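Local coordinates for protein prefoldin beta subunit 2 (Thermococcus sp., PDB 3AEI) that probably acts as a subunit of the archaeal co-chaperone prefoldin, which captures unfolded proteins and passes them to a group II chaperonin, at residues L9-E12 with L13-R17; L80-R83 with E84-M88. All coordinates share one frame; numbering follows the deposited sequence.

Contact 1. Residues L9-E12 with L13-R17; sequences LQLE and LQQIR
Glu12 and Ile16, one helical turn apart, run alongside each other in the same direction, and the Ile16 CD1 methyl comes within 4.0 Å of Glu12 CG. Ile16 reaches back because CG1 sits beside its own backbone N (chi1 -67°), which brings CG1 to 3.3 Å from the carbonyl O of Glu12. That same oxygen accepts the N-H of Ile16 in a fairly straight bond (161° at the hydrogen), with Ile16 N 3.0 Å from Glu12 O. Beyond CG the Glu12 chain runs extended, and its OE2 is held by a salt bridge to Arg83. On another flank Leu11 meets two glutamines through a single methyl: its CD2 stands 3.9 Å from Gln14 NE2 and equally far from Gln15 NE2. Gln14 keeps parallel company with Leu11, whereas Gln15 crosses the leucine at a slant and lays its CG 3.2 Å from Leu11 O. Gln14 OE1 is hydrogen-bonded to Thr18 OG1 one turn on. Four successive i to i+4 backbone bonds, from Leu13 N to Leu9 O through Ile16 N to Glu12 O, mark regular alpha helix. The whole segment belongs to helix 2-37, one arm of the prefoldin coiled coil; toward helix 59-93, Leu9 touches Glu90, and Ile16 touches Glu84 and Ile87, while Leu11, Gln14 and Gln15 are exposed.

Contact 2. Residues L80-R83 with E84-M88; sequences LKKR and EKEIM
Glu84 folds back along the turn that precedes it, over Leu80 and Lys81. Its CB lies 3.6 Å from Lys81 O, and CG, turned beside the backbone N (chi1 -65°), drops to 3.3 Å from Leu80 O, the oxygen that also accepts the N-H of Glu84 (Glu84 N to Leu80 O 2.9 Å). From there the chain stays extended: CD passes near Lys81 CA, and OE2 ends 4.0 Å from Lys81 CG, where the two side chains cross. The carboxylate meets the aliphatic root of the lysine and not its ammonium; OE2 is instead paired in a salt bridge with Arg20 NE, and OE1 too is hydrogen-bonded beyond the contact. Glu86 repeats the backward fold one turn from Lys82. Its CG lies 3.3 Å from Lys82 O and its OE1 3.9 Å from Lys82 CD, but here glutamate and lysine follow the same course, and Lys82 NZ remains 5.6 Å from OE1. Ile87 places CG1 3.4 Å from Arg83 O, to which its N-H gives a nearly straight bond (170°). These two turns of alpha helix are rich in opposite charges that do not pair with each other within 80-88: Arg83 bridges to Glu12 and Glu84 to Arg20 on helix 2-37, while Lys85 bridges to Glu89 on its own helix. The helix pair is joined by salt bridges as well as by the packing of Ile87 on Ile16.

Overall arrangement
Contact 1 lies on helix 2-37 and contact 2 on helix 59-93, in series along the chain, with their centres about 9 Å apart. The helices are the two arms of one coiled coil, joined at its far end by a region that includes the antiparallel hairpin of strands 46-50 and 53-57; both contacts lie toward the end of the coil that carries the chain termini. They meet directly: Ile16 CD1 packs 3.4 Å from Ile87 CD1, Ile16 CG2 rests against Glu84 CG, and the bridge between Glu12 OE2 and Arg83 NH2 spans 3.1 Å. Such paired helices match the tentacles of prefoldin, whose ends are thought to engage client proteins.

Contact 1. Residues L9-E12 with L13-R17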
ATOM      1  N   LEU A   9     -12.033  -3.128  26.117  1.00 26.88           N
ATOM      2  CA  LEU A   9     -10.831  -2.346  26.376  1.00 23.38           C
ATOM      3  C   LEU A   9      -9.716  -2.952  25.528  1.00 22.13           C
ATOM      4  O   LEU A   9      -8.882  -2.232  24.979  1.00 23.41           O
ATOM      5  CB  LEU A   9     -10.451  -2.358  27.853  1.00 20.40           C
ATOM      6  CG  LEU A   9     -11.314  -1.497  28.785  1.00 25.06           C
ATOM      7  CD1 LEU A   9     -11.058  -1.862  30.243  1.00 29.69           C
ATOM      8  CD2 LEU A   9     -11.030  -0.037  28.558  1.00 29.61           C
ATOM      9  N   GLN A  10      -9.705  -4.267  25.406  1.00 23.16           N
ATOM     10  CA  GLN A  10      -8.701  -4.936  24.605  1.00 24.03           C
ATOM     11  C   GLN A  10      -8.825  -4.592  23.131  1.00 25.03           C
ATOM     12  O   GLN A  10      -7.812  -4.465  22.435  1.00 22.41           O
ATOM     13  CB  GLN A  10      -8.804  -6.451  24.799  1.00 23.40           C
ATOM     14  CG  GLN A  10      -8.433  -6.863  26.176  1.00 22.75           C
ATOM     15  CD  GLN A  10      -8.822  -8.314  26.452  1.00 26.96           C
ATOM     16  OE1 GLN A  10      -9.702  -8.871  25.788  1.00 28.82           O
ATOM     17  NE2 GLN A  10      -8.174  -8.924  27.441  1.00 30.88           N
ATOM     18  N   LEU A  11     -10.065  -4.453  22.665  1.00 22.60           N
ATOM     19  CA  LEU A  11     -10.304  -4.109  21.264  1.00 31.12           C
ATOM     20  C   LEU A  11      -9.757  -2.699  21.000  1.00 27.00           C
ATOM     21  O   LEU A  11      -9.123  -2.456  19.976  1.00 27.15           O
ATOM     22  CB  LEU A  11     -11.794  -4.104  20.971  1.00 31.39           C
ATOM     23  CG  LEU A  11     -12.285  -4.703  19.654  1.00 46.75           C
ATOM     24  CD1 LEU A  11     -13.504  -3.894  19.217  1.00 44.02           C
ATOM     25  CD2 LEU A  11     -11.203  -4.672  18.571  1.00 37.21           C
ATOM     26  N   GLU A  12     -10.003  -1.787  21.931  1.00 23.75           N
ATOM     27  CA  GLU A  12      -9.539  -0.413  21.785  1.00 22.17           C
ATOM     28  C   GLU A  12      -8.025  -0.353  21.833  1.00 26.60           C
ATOM     29  O   GLU A  12      -7.390   0.352  21.039  1.00 22.56           O
ATOM     30  CB  GLU A  12     -10.115   0.464  22.894  1.00 24.09           C
ATOM     31  CG  GLU A  12      -9.848   1.933  22.662  1.00 34.80           C
ATOM     32  CD  GLU A  12     -10.325   2.799  23.803  1.00 46.92           C
ATOM     33  OE1 GLU A  12     -10.992   2.262  24.716  1.00 37.83           O
ATOM     34  OE2 GLU A  12     -10.028   4.017  23.784  1.00 45.11           O
ATOM     35  N   LEU A  13      -7.442  -1.127  22.742  1.00 21.65           N
ATOM     36  CA  LEU A  13      -5.999  -1.148  22.878  1.00 21.30           C
ATOM     37  C   LEU A  13      -5.339  -1.657  21.591  1.00 23.11           C
ATOM     38  O   LEU A  13      -4.349  -1.086  21.110  1.00 21.88           O
ATOM     39  CB  LEU A  13      -5.631  -2.010  24.078  1.00 18.33           C
ATOM     40  CG  LEU A  13      -4.152  -2.243  24.311  1.00 19.78           C
ATOM     41  CD1 LEU A  13      -3.497  -0.921  24.727  1.00 24.70           C
ATOM     42  CD2 LEU A  13      -3.977  -3.279  25.431  1.00 24.08           C
ATOM     43  N   GLN A  14      -5.888  -2.719  21.002  1.00 19.74           N
ATOM     44  CA  GLN A  14      -5.305  -3.255  19.785  1.00 20.77           C
ATOM     45  C   GLN A  14      -5.357  -2.229  18.657  1.00 19.02           C
ATOM     46  O   GLN A  14      -4.405  -2.088  17.892  1.00 19.44           O
ATOM     47  CB  GLN A  14      -6.048  -4.519  19.327  1.00 22.67           C
ATOM     48  CG  GLN A  14      -5.590  -5.038  17.941  1.00 26.99           C
ATOM     49  CD  GLN A  14      -6.405  -4.482  16.764  1.00 35.17           C
ATOM     50  OE1 GLN A  14      -5.863  -3.833  15.867  1.00 30.25           O
ATOM     51  NE2 GLN A  14      -7.710  -4.749  16.763  1.00 26.98           N
ATOM     52  N   GLN A  15      -6.452  -1.479  18.569  1.00 20.31           N
ATOM     53  CA  GLN A  15      -6.543  -0.539  17.472  1.00 20.44           C
ATOM     54  C   GLN A  15      -5.556   0.588  17.639  1.00 22.03           C
ATOM     55  O   GLN A  15      -4.954   1.034  16.647  1.00 22.08           O
ATOM     56  CB  GLN A  15      -7.981  -0.040  17.328  1.00 26.85           C
ATOM     57  CG  GLN A  15      -8.943  -1.181  17.010  1.00 27.82           C
ATOM     58  CD  GLN A  15     -10.368  -0.708  16.791  1.00 41.97           C
ATOM     59  OE1 GLN A  15     -10.728   0.395  17.194  1.00 37.95           O
ATOM     60  NE2 GLN A  15     -11.195  -1.560  16.180  1.00 44.76           N
ATOM     61  N   ILE A  16      -5.367   1.029  18.883  1.00 18.53           N
ATOM     62  CA  ILE A  16      -4.400   2.088  19.172  1.00 19.26           C
ATOM     63  C   ILE A  16      -2.984   1.590  18.906  1.00 23.56           C
ATOM     64  O   ILE A  16      -2.170   2.306  18.319  1.00 19.92           O
ATOM     65  CB  ILE A  16      -4.461   2.506  20.623  1.00 23.01           C
ATOM     66  CG1 ILE A  16      -5.801   3.184  20.894  1.00 27.05           C
ATOM     67  CG2 ILE A  16      -3.334   3.459  20.937  1.00 27.89           C
ATOM     68  CD1 ILE A  16      -6.068   3.314  22.388  1.00 33.45           C
ATOM     69  N   ARG A  17      -2.683   0.373  19.357  1.00 22.54           N
ATOM     70  CA  ARG A  17      -1.358  -0.193  19.147  1.00 18.43           C
ATOM     71  C   ARG A  17      -1.046  -0.302  17.666  1.00 17.26           C
ATOM     72  O   ARG A  17       0.080  -0.039  17.252  1.00 20.22           O
ATOM     73  CB  ARG A  17      -1.245  -1.606  19.779  1.00 19.76           C
ATOM     74  CG  ARG A  17      -1.004  -1.622  21.281  1.00 26.72           C
ATOM     75  CD  ARG A  17      -1.124  -3.037  21.827  1.00 29.73           C
ATOM     76  NE  ARG A  17      -0.154  -3.938  21.211  1.00 28.92           N
ATOM     77  CZ  ARG A  17       1.104  -4.067  21.628  1.00 32.50           C
ATOM     78  NH1 ARG A  17       1.538  -3.354  22.662  1.00 33.17           N
ATOM     79  NH2 ARG A  17       1.928  -4.905  21.018  1.00 32.82           N
TER

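Contact 2. Residues L80-R83 with E84-M88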
ATOM      1  N   LEU A  80      -0.519   8.392  21.615  1.00 24.49           N
ATOM      2  CA  LEU A  80      -1.151   7.077  21.559  1.00 28.73           C
ATOM      3  C   LEU A  80      -0.632   6.181  22.683  1.00 29.00           C
ATOM      4  O   LEU A  80      -1.405   5.418  23.272  1.00 29.64           O
ATOM      5  CB  LEU A  80      -0.912   6.420  20.181  1.00 21.24           C
ATOM      6  CG  LEU A  80      -1.575   7.071  18.970  1.00 25.54           C
ATOM      7  CD1 LEU A  80      -0.959   6.529  17.714  1.00 22.10           C
ATOM      8  CD2 LEU A  80      -3.067   6.871  18.984  1.00 23.99           C
ATOM      9  N   LYS A  81       0.666   6.263  22.996  1.00 29.13           N
ATOM     10  CA  LYS A  81       1.230   5.446  24.058  1.00 28.44           C
ATOM     11  C   LYS A  81       0.612   5.837  25.410  1.00 32.78           C
ATOM     12  O   LYS A  81       0.423   4.995  26.286  1.00 36.81           O
ATOM     13  CB  LYS A  81       2.775   5.540  24.083  1.00 30.96           C
ATOM     14  CG  LYS A  81       3.439   4.745  22.922  1.00 31.54           C
ATOM     15  CD  LYS A  81       4.979   4.720  22.920  1.00 36.93           C
ATOM     16  CE  LYS A  81       5.533   3.705  23.912  1.00 46.13           C
ATOM     17  NZ  LYS A  81       7.007   3.499  23.747  1.00 47.18           N
ATOM     18  N   LYS A  82       0.260   7.099  25.576  1.00 33.08           N
ATOM     19  CA  LYS A  82      -0.339   7.485  26.843  1.00 33.66           C
ATOM     20  C   LYS A  82      -1.763   6.892  26.931  1.00 37.99           C
ATOM     21  O   LYS A  82      -2.187   6.482  28.018  1.00 39.62           O
ATOM     22  CB  LYS A  82      -0.281   9.014  26.997  1.00 37.12           C
ATOM     23  CG  LYS A  82      -1.502   9.656  27.561  1.00 51.01           C
ATOM     24  CD  LYS A  82      -2.544   9.773  26.473  1.00 58.76           C
ATOM     25  CE  LYS A  82      -2.267  10.907  25.502  1.00 59.89           C
ATOM     26  NZ  LYS A  82      -3.374  11.001  24.511  1.00 49.80           N
ATOM     27  N   ARG A  83      -2.482   6.812  25.805  1.00 36.70           N
ATOM     28  CA  ARG A  83      -3.822   6.198  25.797  1.00 34.41           C
ATOM     29  C   ARG A  83      -3.667   4.691  26.061  1.00 30.34           C
ATOM     30  O   ARG A  83      -4.490   4.100  26.767  1.00 32.03           O
ATOM     31  CB  ARG A  83      -4.554   6.401  24.452  1.00 39.87           C
ATOM     32  CG  ARG A  83      -5.242   7.775  24.240  1.00 47.15           C
ATOM     33  CD  ARG A  83      -5.971   7.893  22.853  1.00 42.94           C
ATOM     34  NE  ARG A  83      -7.127   6.999  22.734  1.00 49.90           N
ATOM     35  CZ  ARG A  83      -7.716   6.651  21.589  1.00 49.92           C
ATOM     36  NH1 ARG A  83      -7.265   7.121  20.433  1.00 45.98           N
ATOM     37  NH2 ARG A  83      -8.752   5.815  21.599  1.00 42.27           N
ATOM     38  N   GLU A  84      -2.622   4.069  25.512  1.00 28.54           N
ATOM     39  CA  GLU A  84      -2.402   2.624  25.737  1.00 29.87           C
ATOM     40  C   GLU A  84      -2.126   2.400  27.222  1.00 32.48           C
ATOM     41  O   GLU A  84      -2.516   1.391  27.797  1.00 28.58           O
ATOM     42  CB  GLU A  84      -1.181   2.103  24.974  1.00 31.35           C
ATOM     43  CG  GLU A  84      -1.281   2.158  23.476  1.00 29.95           C
ATOM     44  CD  GLU A  84       0.018   1.747  22.794  1.00 29.89           C
ATOM     45  OE1 GLU A  84       0.679   0.792  23.274  1.00 30.06           O
ATOM     46  OE2 GLU A  84       0.377   2.375  21.763  1.00 34.83           O
ATOM     47  N   LYS A  85      -1.411   3.351  27.817  1.00 35.26           N
ATOM     48  CA  LYS A  85      -1.034   3.296  29.223  1.00 41.01           C
ATOM     49  C   LYS A  85      -2.283   3.263  30.093  1.00 36.68           C
ATOM     50  O   LYS A  85      -2.428   2.400  30.970  1.00 34.55           O
ATOM     51  CB  LYS A  85      -0.187   4.530  29.552  1.00 46.57           C
ATOM     52  CG  LYS A  85       0.211   4.698  31.013  1.00 57.79           C
ATOM     53  CD  LYS A  85       1.264   3.689  31.442  1.00 62.33           C
ATOM     54  CE  LYS A  85       2.126   4.240  32.586  1.00 67.65           C
ATOM     55  NZ  LYS A  85       1.325   4.726  33.752  1.00 67.74           N
ATOM     56  N   GLU A  86      -3.194   4.186  29.825  1.00 29.32           N
ATOM     57  CA  GLU A  86      -4.445   4.274  30.583  1.00 32.17           C
ATOM     58  C   GLU A  86      -5.241   2.969  30.510  1.00 31.66           C
ATOM     59  O   GLU A  86      -5.712   2.446  31.534  1.00 35.04           O
ATOM     60  CB  GLU A  86      -5.306   5.409  30.040  1.00 36.49           C
ATOM     61  CG  GLU A  86      -4.649   6.771  30.170  1.00 55.67           C
ATOM     62  CD  GLU A  86      -5.320   7.845  29.326  1.00 64.80           C
ATOM     63  OE1 GLU A  86      -4.957   9.029  29.488  1.00 71.33           O
ATOM     64  OE2 GLU A  86      -6.199   7.512  28.497  1.00 65.19           O
ATOM     65  N   ILE A  87      -5.406   2.459  29.294  1.00 32.86           N
ATOM     66  CA  ILE A  87      -6.155   1.227  29.085  1.00 27.29           C
ATOM     67  C   ILE A  87      -5.488   0.046  29.793  1.00 26.86           C
ATOM     68  O   ILE A  87      -6.168  -0.752  30.467  1.00 28.48           O
ATOM     69  CB  ILE A  87      -6.311   0.912  27.576  1.00 24.05           C
ATOM     70  CG1 ILE A  87      -7.131   2.006  26.895  1.00 23.88           C
ATOM     71  CG2 ILE A  87      -6.980  -0.462  27.384  1.00 26.72           C
ATOM     72  CD1 ILE A  87      -7.067   1.930  25.347  1.00 30.90           C
ATOM     73  N   MET A  88      -4.170  -0.077  29.674  1.00 27.08           N
ATOM     74  CA  MET A  88      -3.514  -1.197  30.330  1.00 31.52           C
ATOM     75  C   MET A  88      -3.758  -1.136  31.837  1.00 33.14           C
ATOM     76  O   MET A  88      -3.893  -2.170  32.496  1.00 34.50           O
ATOM     77  CB  MET A  88      -2.017  -1.203  30.004  1.00 34.32           C
ATOM     78  CG  MET A  88      -1.760  -1.508  28.546  1.00 35.88           C
ATOM     79  SD  MET A  88      -0.020  -1.600  28.123  1.00 43.79           S
ATOM     80  CE  MET A  88       0.389   0.103  28.006  1.00 41.97           C
TER